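Local atomic coordinates of scarecrow-like protein 3 (Arabidopsis thaliana, PDB entry 6KPB), a protein that probably acts as a nuclear transcription factor of the GRAS family in plant development and binds zinc finger proteins such as JACKDAW/IDD10. Residues Leu138-Phe143 with Glu176-Leu181; Val148-Thr153 with Ser255-Leu260; Tyr439-Ala444 with Gly463-Cys468. All coordinates share one frame; numbering follows the deposited sequence.

Contact 1. Residues Leu138-Phe143 with Glu176-Leu181; sequences LFFEMF and EPAQWL
Phe140 of helix 129-142 reaches across to Glu176 and Ala178, where the chain leads into helix 178-189. Its CG stands anti to the backbone N (chi1 174°), which carries the ring away from its own helix. Two groups meet the ring from different directions. Glu176 lays its CG over one face, offset toward the rim, with CG 4.2 Å from Phe140 CD1. The two side chains run at about a right angle to each other, yet the flat groups at their ends are only 21° from parallel. Ala178 comes in obliquely. Its CB lies 3.7 Å from Phe140 CZ and 4.1 Å from Phe140 CE1, so the methyl sits by the far end of the ring. The contact is small and apolar, and no hydrogen bond crosses it.

The Glu176 chain bends at chi2 (61°), and this turns the carboxylate back toward its own backbone. There OE2 accepts a weak bond of 3.3 Å from Ala178 N, a cap on the helix that follows. The capping residue thus also offers its methylene to the aromatic ring. Tyr150 of helix 145-160 touches both Phe140 and Glu176. The end of helix 129-142 here packs on the capped turn that leads into helix 178-189, in the predicted VHIID region. It lies where the loop after strand 166-171 enters the next helix of the GRAS domain, in the strand-loop-helix order of a Rossmann-like fold.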
# COMPACT_ATOMS: atom_id res chain seq x y z
N LEU A 138 3.70 -12.64 14.84
CA LEU A 138 2.42 -12.60 15.56
C LEU A 138 1.69 -13.93 15.46
O LEU A 138 1.14 -14.42 16.46
CB LEU A 138 1.55 -11.47 15.01
CG LEU A 138 2.02 -10.04 15.32
CD1 LEU A 138 1.16 -9.03 14.57
CD2 LEU A 138 1.97 -9.78 16.82
N PHE A 139 1.65 -14.53 14.27
CA PHE A 139 1.04 -15.85 14.12
C PHE A 139 1.73 -16.87 15.02
O PHE A 139 1.07 -17.67 15.69
CB PHE A 139 1.10 -16.29 12.66
CG PHE A 139 0.47 -17.64 12.40
CD1 PHE A 139 -0.88 -17.84 12.62
CD2 PHE A 139 1.24 -18.69 11.92
CE1 PHE A 139 -1.46 -19.08 12.38
CE2 PHE A 139 0.66 -19.93 11.68
CZ PHE A 139 -0.68 -20.12 11.91
N PHE A 140 3.06 -16.83 15.07
CA PHE A 140 3.82 -17.75 15.92
C PHE A 140 3.48 -17.56 17.39
O PHE A 140 3.49 -18.54 18.15
CB PHE A 140 5.31 -17.55 15.68
CG PHE A 140 6.19 -18.34 16.61
CD1 PHE A 140 6.50 -19.66 16.33
CD2 PHE A 140 6.72 -17.76 17.75
CE1 PHE A 140 7.31 -20.39 17.18
CE2 PHE A 140 7.53 -18.48 18.60
CZ PHE A 140 7.83 -19.80 18.32
N GLU A 141 3.17 -16.34 17.82
CA GLU A 141 2.96 -16.04 19.23
C GLU A 141 1.50 -16.01 19.64
O GLU A 141 1.18 -16.35 20.79
CB GLU A 141 3.61 -14.71 19.60
CG GLU A 141 5.10 -14.65 19.31
CD GLU A 141 5.87 -13.84 20.34
OE1 GLU A 141 6.63 -14.44 21.12
OE2 GLU A 141 5.71 -12.60 20.37
N MET A 142 0.59 -15.62 18.75
CA MET A 142 -0.83 -15.57 19.09
C MET A 142 -1.53 -16.90 18.88
O MET A 142 -2.62 -17.11 19.43
CB MET A 142 -1.53 -14.48 18.28
CG MET A 142 -0.91 -13.10 18.44
SD MET A 142 -1.69 -11.84 17.42
CE MET A 142 -3.21 -11.58 18.32
N PHE A 143 -0.94 -17.81 18.10
CA PHE A 143 -1.49 -19.14 17.88
C PHE A 143 -0.48 -20.20 18.28
O PHE A 143 0.73 -19.98 18.18
CB PHE A 143 -1.88 -19.33 16.41
CG PHE A 143 -3.02 -18.46 15.96
CD1 PHE A 143 -2.78 -17.18 15.49
CD2 PHE A 143 -4.32 -18.92 16.01
CE1 PHE A 143 -3.83 -16.37 15.07
CE2 PHE A 143 -5.37 -18.12 15.60
CZ PHE A 143 -5.12 -16.84 15.13
N GLU A 176 11.07 -18.65 10.39
CA GLU A 176 11.14 -18.51 11.84
C GLU A 176 12.32 -19.30 12.39
O GLU A 176 12.31 -20.54 12.32
CB GLU A 176 9.84 -18.96 12.49
CG GLU A 176 9.86 -18.88 14.01
CD GLU A 176 10.07 -17.46 14.50
OE1 GLU A 176 9.28 -16.58 14.11
OE2 GLU A 176 11.02 -17.24 15.27
N PRO A 177 13.34 -18.65 12.95
CA PRO A 177 14.48 -19.40 13.50
C PRO A 177 14.17 -20.15 14.79
O PRO A 177 15.00 -20.96 15.22
CB PRO A 177 15.53 -18.31 13.74
CG PRO A 177 14.75 -17.06 13.91
CD PRO A 177 13.56 -17.20 13.00
N ALA A 178 13.01 -19.92 15.41
CA ALA A 178 12.67 -20.64 16.64
C ALA A 178 12.55 -22.14 16.43
O ALA A 178 12.71 -22.90 17.39
CB ALA A 178 11.36 -20.09 17.21
N GLN A 179 12.28 -22.58 15.20
CA GLN A 179 12.16 -24.00 14.93
C GLN A 179 13.48 -24.73 15.15
O GLN A 179 13.50 -25.82 15.74
CB GLN A 179 11.66 -24.22 13.50
CG GLN A 179 11.61 -25.67 13.07
CD GLN A 179 11.05 -25.83 11.67
OE1 GLN A 179 11.10 -24.91 10.86
NE2 GLN A 179 10.50 -27.01 11.38
N TRP A 180 14.59 -24.15 14.70
CA TRP A 180 15.88 -24.81 14.79
C TRP A 180 16.69 -24.39 16.01
O TRP A 180 17.65 -25.08 16.35
CB TRP A 180 16.70 -24.56 13.52
CG TRP A 180 15.92 -24.79 12.25
CD1 TRP A 180 15.74 -23.90 11.23
CD2 TRP A 180 15.19 -25.97 11.88
NE1 TRP A 180 14.96 -24.46 10.24
CE2 TRP A 180 14.61 -25.73 10.62
CE3 TRP A 180 14.97 -27.21 12.49
CZ2 TRP A 180 13.83 -26.68 9.96
CZ3 TRP A 180 14.20 -28.15 11.84
CH2 TRP A 180 13.64 -27.88 10.58
N LEU A 181 16.35 -23.27 16.65
CA LEU A 181 17.03 -22.90 17.88
C LEU A 181 16.81 -23.95 18.97
O LEU A 181 17.74 -24.29 19.71
CB LEU A 181 16.55 -21.53 18.36
CG LEU A 181 17.04 -20.31 17.58
CD1 LEU A 181 16.29 -19.06 18.01
CD2 LEU A 181 18.54 -20.12 17.75

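Contact 2. Residues Val148-Thr153 with Ser255-Leu260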
# COMPACT_ATOMS: atom_id res chain seq x y z
N VAL A 148 3.45 -26.23 18.21
CA VAL A 148 3.15 -27.66 18.21
C VAL A 148 3.84 -28.35 17.04
O VAL A 148 4.46 -29.40 17.20
CB VAL A 148 1.62 -27.88 18.18
CG1 VAL A 148 1.31 -29.35 17.92
CG2 VAL A 148 0.99 -27.42 19.48
N SER A 149 3.74 -27.75 15.85
CA SER A 149 4.41 -28.30 14.68
C SER A 149 5.91 -28.43 14.91
O SER A 149 6.50 -29.49 14.69
CB SER A 149 4.12 -27.43 13.45
OG SER A 149 4.82 -27.90 12.31
N TYR A 150 6.55 -27.34 15.38
CA TYR A 150 7.99 -27.37 15.62
C TYR A 150 8.36 -28.44 16.63
O TYR A 150 9.34 -29.18 16.43
CB TYR A 150 8.47 -26.00 16.09
CG TYR A 150 8.35 -24.91 15.04
CD1 TYR A 150 8.22 -25.22 13.69
CD2 TYR A 150 8.38 -23.57 15.41
CE1 TYR A 150 8.11 -24.22 12.74
CE2 TYR A 150 8.27 -22.57 14.46
CZ TYR A 150 8.14 -22.90 13.13
OH TYR A 150 8.04 -21.90 12.19
N LEU A 151 7.60 -28.55 17.72
CA LEU A 151 7.90 -29.55 18.74
C LEU A 151 7.81 -30.96 18.17
O LEU A 151 8.70 -31.78 18.38
CB LEU A 151 6.94 -29.38 19.93
CG LEU A 151 7.24 -30.07 21.27
CD1 LEU A 151 6.45 -29.38 22.37
CD2 LEU A 151 6.91 -31.56 21.24
N LEU A 152 6.73 -31.25 17.44
CA LEU A 152 6.52 -32.60 16.92
C LEU A 152 7.56 -32.95 15.86
O LEU A 152 8.09 -34.07 15.85
CB LEU A 152 5.11 -32.73 16.35
CG LEU A 152 3.98 -32.76 17.38
CD1 LEU A 152 2.61 -32.69 16.70
CD2 LEU A 152 4.09 -34.00 18.25
N THR A 153 7.87 -32.01 14.96
CA THR A 153 8.81 -32.30 13.89
C THR A 153 10.24 -32.41 14.41
O THR A 153 11.02 -33.24 13.92
CB THR A 153 8.72 -31.24 12.80
OG1 THR A 153 9.06 -29.96 13.34
CG2 THR A 153 7.32 -31.18 12.22
N SER A 255 11.86 -30.61 6.10
CA SER A 255 10.76 -30.00 6.83
C SER A 255 9.96 -29.13 5.87
O SER A 255 10.50 -28.17 5.31
CB SER A 255 11.27 -29.18 8.01
OG SER A 255 10.20 -28.49 8.65
N SER A 256 8.68 -29.46 5.70
CA SER A 256 7.79 -28.74 4.78
C SER A 256 6.63 -28.18 5.60
O SER A 256 5.64 -28.87 5.84
CB SER A 256 7.31 -29.66 3.67
OG SER A 256 6.52 -28.96 2.73
N VAL A 257 6.75 -26.92 6.00
CA VAL A 257 5.74 -26.25 6.81
C VAL A 257 4.89 -25.40 5.87
O VAL A 257 5.32 -24.34 5.40
CB VAL A 257 6.37 -25.40 7.92
CG1 VAL A 257 5.30 -24.64 8.68
CG2 VAL A 257 7.17 -26.29 8.87
N LEU A 258 3.67 -25.88 5.59
CA LEU A 258 2.67 -25.15 4.81
C LEU A 258 3.15 -24.84 3.39
O LEU A 258 2.78 -23.82 2.81
CB LEU A 258 2.26 -23.85 5.51
CG LEU A 258 1.77 -23.95 6.95
CD1 LEU A 258 1.25 -22.60 7.43
CD2 LEU A 258 0.71 -25.03 7.10
N GLN A 259 3.95 -25.73 2.80
CA GLN A 259 4.50 -25.50 1.47
C GLN A 259 4.05 -26.50 0.42
O GLN A 259 4.13 -26.19 -0.77
CB GLN A 259 6.03 -25.49 1.51
CG GLN A 259 6.62 -24.41 2.40
CD GLN A 259 6.03 -23.04 2.10
OE1 GLN A 259 6.02 -22.59 0.95
NE2 GLN A 259 5.53 -22.38 3.13
N LEU A 260 3.57 -27.68 0.82
CA LEU A 260 3.27 -28.72 -0.16
C LEU A 260 2.06 -28.35 -1.02
O LEU A 260 2.06 -28.60 -2.23
CB LEU A 260 3.06 -30.06 0.54
CG LEU A 260 3.65 -31.27 -0.18
CD1 LEU A 260 5.13 -31.05 -0.43
CD2 LEU A 260 3.42 -32.53 0.64
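The first torsions of Val257 and Tyr150 bring the two side chains together. In Val257 CG1 is anti to the backbone N (chi1 176°), and CG2 is the methyl that faces helix 145-160. Tyr150 has CG anti to its carbonyl carbon (chi1 -66°). Its ring therefore swings round to the strand side, although the bond from CA to CB does not itself aim there.

Val257 CG2 lies at the edge of the Tyr150 ring, near its plane, and is 4.5 Å from Tyr150 CE1. The same methyl is 4.5 Å from Ser149 OG. One methyl thus serves both neighbours, and both approaches are loose. Nothing polar crosses between the segments. Ser149 OG has its hydrogen-bond partner elsewhere, in Thr349 OG1 of strand 345-351. The buried hydroxyl is therefore satisfied, and the helix is linked to the strand next to Val257.

This is a helix packed on one face of a parallel sheet, the layered alpha/beta design of the Rossmann-like GRAS domain. Strand 251-257 runs between strands 166-171 and 345-351, parallel to both. Val257 is its last residue, and its CB points to the helix.

Beyond Val257 the chain turns. Leu258 takes a positive phi, and Gln259 folds back over the bend. Its NE2 donates to Val257 O at 3.0 Å, with an N-H...O angle of 153°. The acceptor lies close to the Gln259 amide plane, and the donor is tilted somewhat from the carbonyl plane. This bond spans the bend after the strand. On the helix, Thr153 OG1 lies 2.9 Å from Ser149 O and 3.2 Å from Tyr150 O.

Contact 3. Residues Tyr439-Ala444 with Gly463-Cys468; sequences YAMLQA and GCAVIC
Met441 and Ala465 carry this contact. The sulfur Met441 SD lies 3.7 Å from Ala465 CB, and the terminal methyl Met441 CE lies 4.0 Å from the same atom. The end of the thioether thus rests against one small methyl. Met441 CE also comes within 4.4 Å of Cys464 O, a loose approach to the backbone just before Ala465. No hydrogen bond joins the two segments.

The shape of Met441 explains the fit. Its CG is anti to the carbonyl carbon (chi1 -64°), and the chain bends at chi2 (-77°) and chi3 (-72°). The side chain is coiled rather than extended. Ala465 points its CB toward the helix, while Cys464 and Val466 on either side point theirs away. The nearest CA atoms, of Met441 and Ala465, are 7.7 Å apart. All three touching residues are buried.

Further out, Leu436 packs on both Met441 and Ala465. Met441 also touches Ile458 and Glu460 of the neighbouring strand 456-461, and Leu152 of helix 145-160 reaches Ala465. Strand 464-469 itself runs antiparallel between strands 456-461 and 472-482. Helix 438-448 therefore lies over this antiparallel part of the sheet, in the predicted SAW region, with helix 145-160 beside it touching both the helix and the strand.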
# COMPACT_ATOMS: atom_id res chain seq x y z
N TYR A 439 4.80 -39.72 23.38
CA TYR A 439 5.17 -38.72 24.37
C TYR A 439 5.46 -37.37 23.74
O TYR A 439 5.33 -36.34 24.41
CB TYR A 439 6.36 -39.22 25.18
CG TYR A 439 5.97 -40.39 26.06
CD1 TYR A 439 5.33 -40.18 27.28
CD2 TYR A 439 6.19 -41.70 25.66
CE1 TYR A 439 4.95 -41.23 28.08
CE2 TYR A 439 5.81 -42.76 26.45
CZ TYR A 439 5.19 -42.52 27.66
OH TYR A 439 4.81 -43.58 28.46
N ALA A 440 5.84 -37.34 22.46
CA ALA A 440 5.86 -36.07 21.74
C ALA A 440 4.45 -35.51 21.62
O ALA A 440 4.25 -34.30 21.75
CB ALA A 440 6.49 -36.26 20.36
N MET A 441 3.47 -36.38 21.37
CA MET A 441 2.07 -35.95 21.37
C MET A 441 1.65 -35.45 22.74
O MET A 441 0.91 -34.47 22.86
CB MET A 441 1.18 -37.10 20.92
CG MET A 441 1.41 -37.55 19.49
SD MET A 441 0.67 -36.44 18.29
CE MET A 441 -1.06 -36.81 18.53
N LEU A 442 2.12 -36.11 23.80
CA LEU A 442 1.79 -35.68 25.15
C LEU A 442 2.40 -34.32 25.45
O LEU A 442 1.76 -33.46 26.08
CB LEU A 442 2.27 -36.72 26.17
CG LEU A 442 1.88 -36.47 27.62
CD1 LEU A 442 0.36 -36.56 27.79
CD2 LEU A 442 2.58 -37.45 28.55
N GLN A 443 3.64 -34.09 25.01
CA GLN A 443 4.27 -32.78 25.21
C GLN A 443 3.53 -31.69 24.45
O GLN A 443 3.39 -30.57 24.94
CB GLN A 443 5.74 -32.83 24.79
CG GLN A 443 6.68 -33.29 25.89
CD GLN A 443 8.07 -33.61 25.38
OE1 GLN A 443 8.38 -33.38 24.21
NE2 GLN A 443 8.91 -34.14 26.25
N ALA A 444 3.04 -32.01 23.25
CA ALA A 444 2.29 -31.03 22.47
C ALA A 444 0.97 -30.69 23.15
O ALA A 444 0.54 -29.53 23.12
CB ALA A 444 2.07 -31.55 21.06
N GLY A 463 -1.22 -42.31 13.15
CA GLY A 463 0.14 -41.88 13.40
C GLY A 463 0.42 -40.41 13.15
O GLY A 463 1.58 -40.00 13.21
N CYS A 464 -0.61 -39.61 12.88
CA CYS A 464 -0.44 -38.19 12.60
C CYS A 464 -1.21 -37.37 13.63
O CYS A 464 -2.07 -37.88 14.35
CB CYS A 464 -0.92 -37.85 11.19
SG CYS A 464 -0.22 -38.91 9.90
N ALA A 465 -0.88 -36.08 13.68
CA ALA A 465 -1.49 -35.15 14.62
C ALA A 465 -2.37 -34.16 13.86
O ALA A 465 -1.99 -33.68 12.79
CB ALA A 465 -0.43 -34.40 15.42
N VAL A 466 -3.54 -33.87 14.42
CA VAL A 466 -4.47 -32.91 13.85
C VAL A 466 -4.75 -31.85 14.91
O VAL A 466 -5.32 -32.15 15.97
CB VAL A 466 -5.78 -33.57 13.39
CG1 VAL A 466 -6.77 -32.52 12.91
CG2 VAL A 466 -5.49 -34.58 12.29
N ILE A 467 -4.35 -30.61 14.63
CA ILE A 467 -4.56 -29.50 15.55
C ILE A 467 -5.93 -28.90 15.29
O ILE A 467 -6.20 -28.40 14.19
CB ILE A 467 -3.45 -28.44 15.40
CG1 ILE A 467 -2.07 -29.10 15.47
CG2 ILE A 467 -3.59 -27.38 16.48
CD1 ILE A 467 -0.93 -28.14 15.21
N CYS A 468 -6.80 -28.95 16.29
CA CYS A 468 -8.17 -28.48 16.17
C CYS A 468 -8.42 -27.29 17.07
O CYS A 468 -7.81 -27.15 18.13
CB CYS A 468 -9.17 -29.59 16.52
SG CYS A 468 -9.02 -31.10 15.54

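In the fold
From the N terminus, helix 129-142 opens contact 1 and helix 145-160, next in the chain, opens contact 2. Contact 1 closes first, at Glu176-Leu181, over a loop of 32 residues that includes strand 166-171. Contact 2 closes later, at Ser255-Leu260, after 101 residues, so the two cross. They also touch: helix 145-160 packs against helix 129-142, and Gln179 NE2 probably bonds to Ser255 OG. Contact 3 follows in series and closes a short loop of 18 residues near the C terminus. Helix 145-160 joins it to contact 2, through Val148 on Ile467 of strand 464-469. Contacts 2 and 3 reach parallel and antiparallel parts of one sheet.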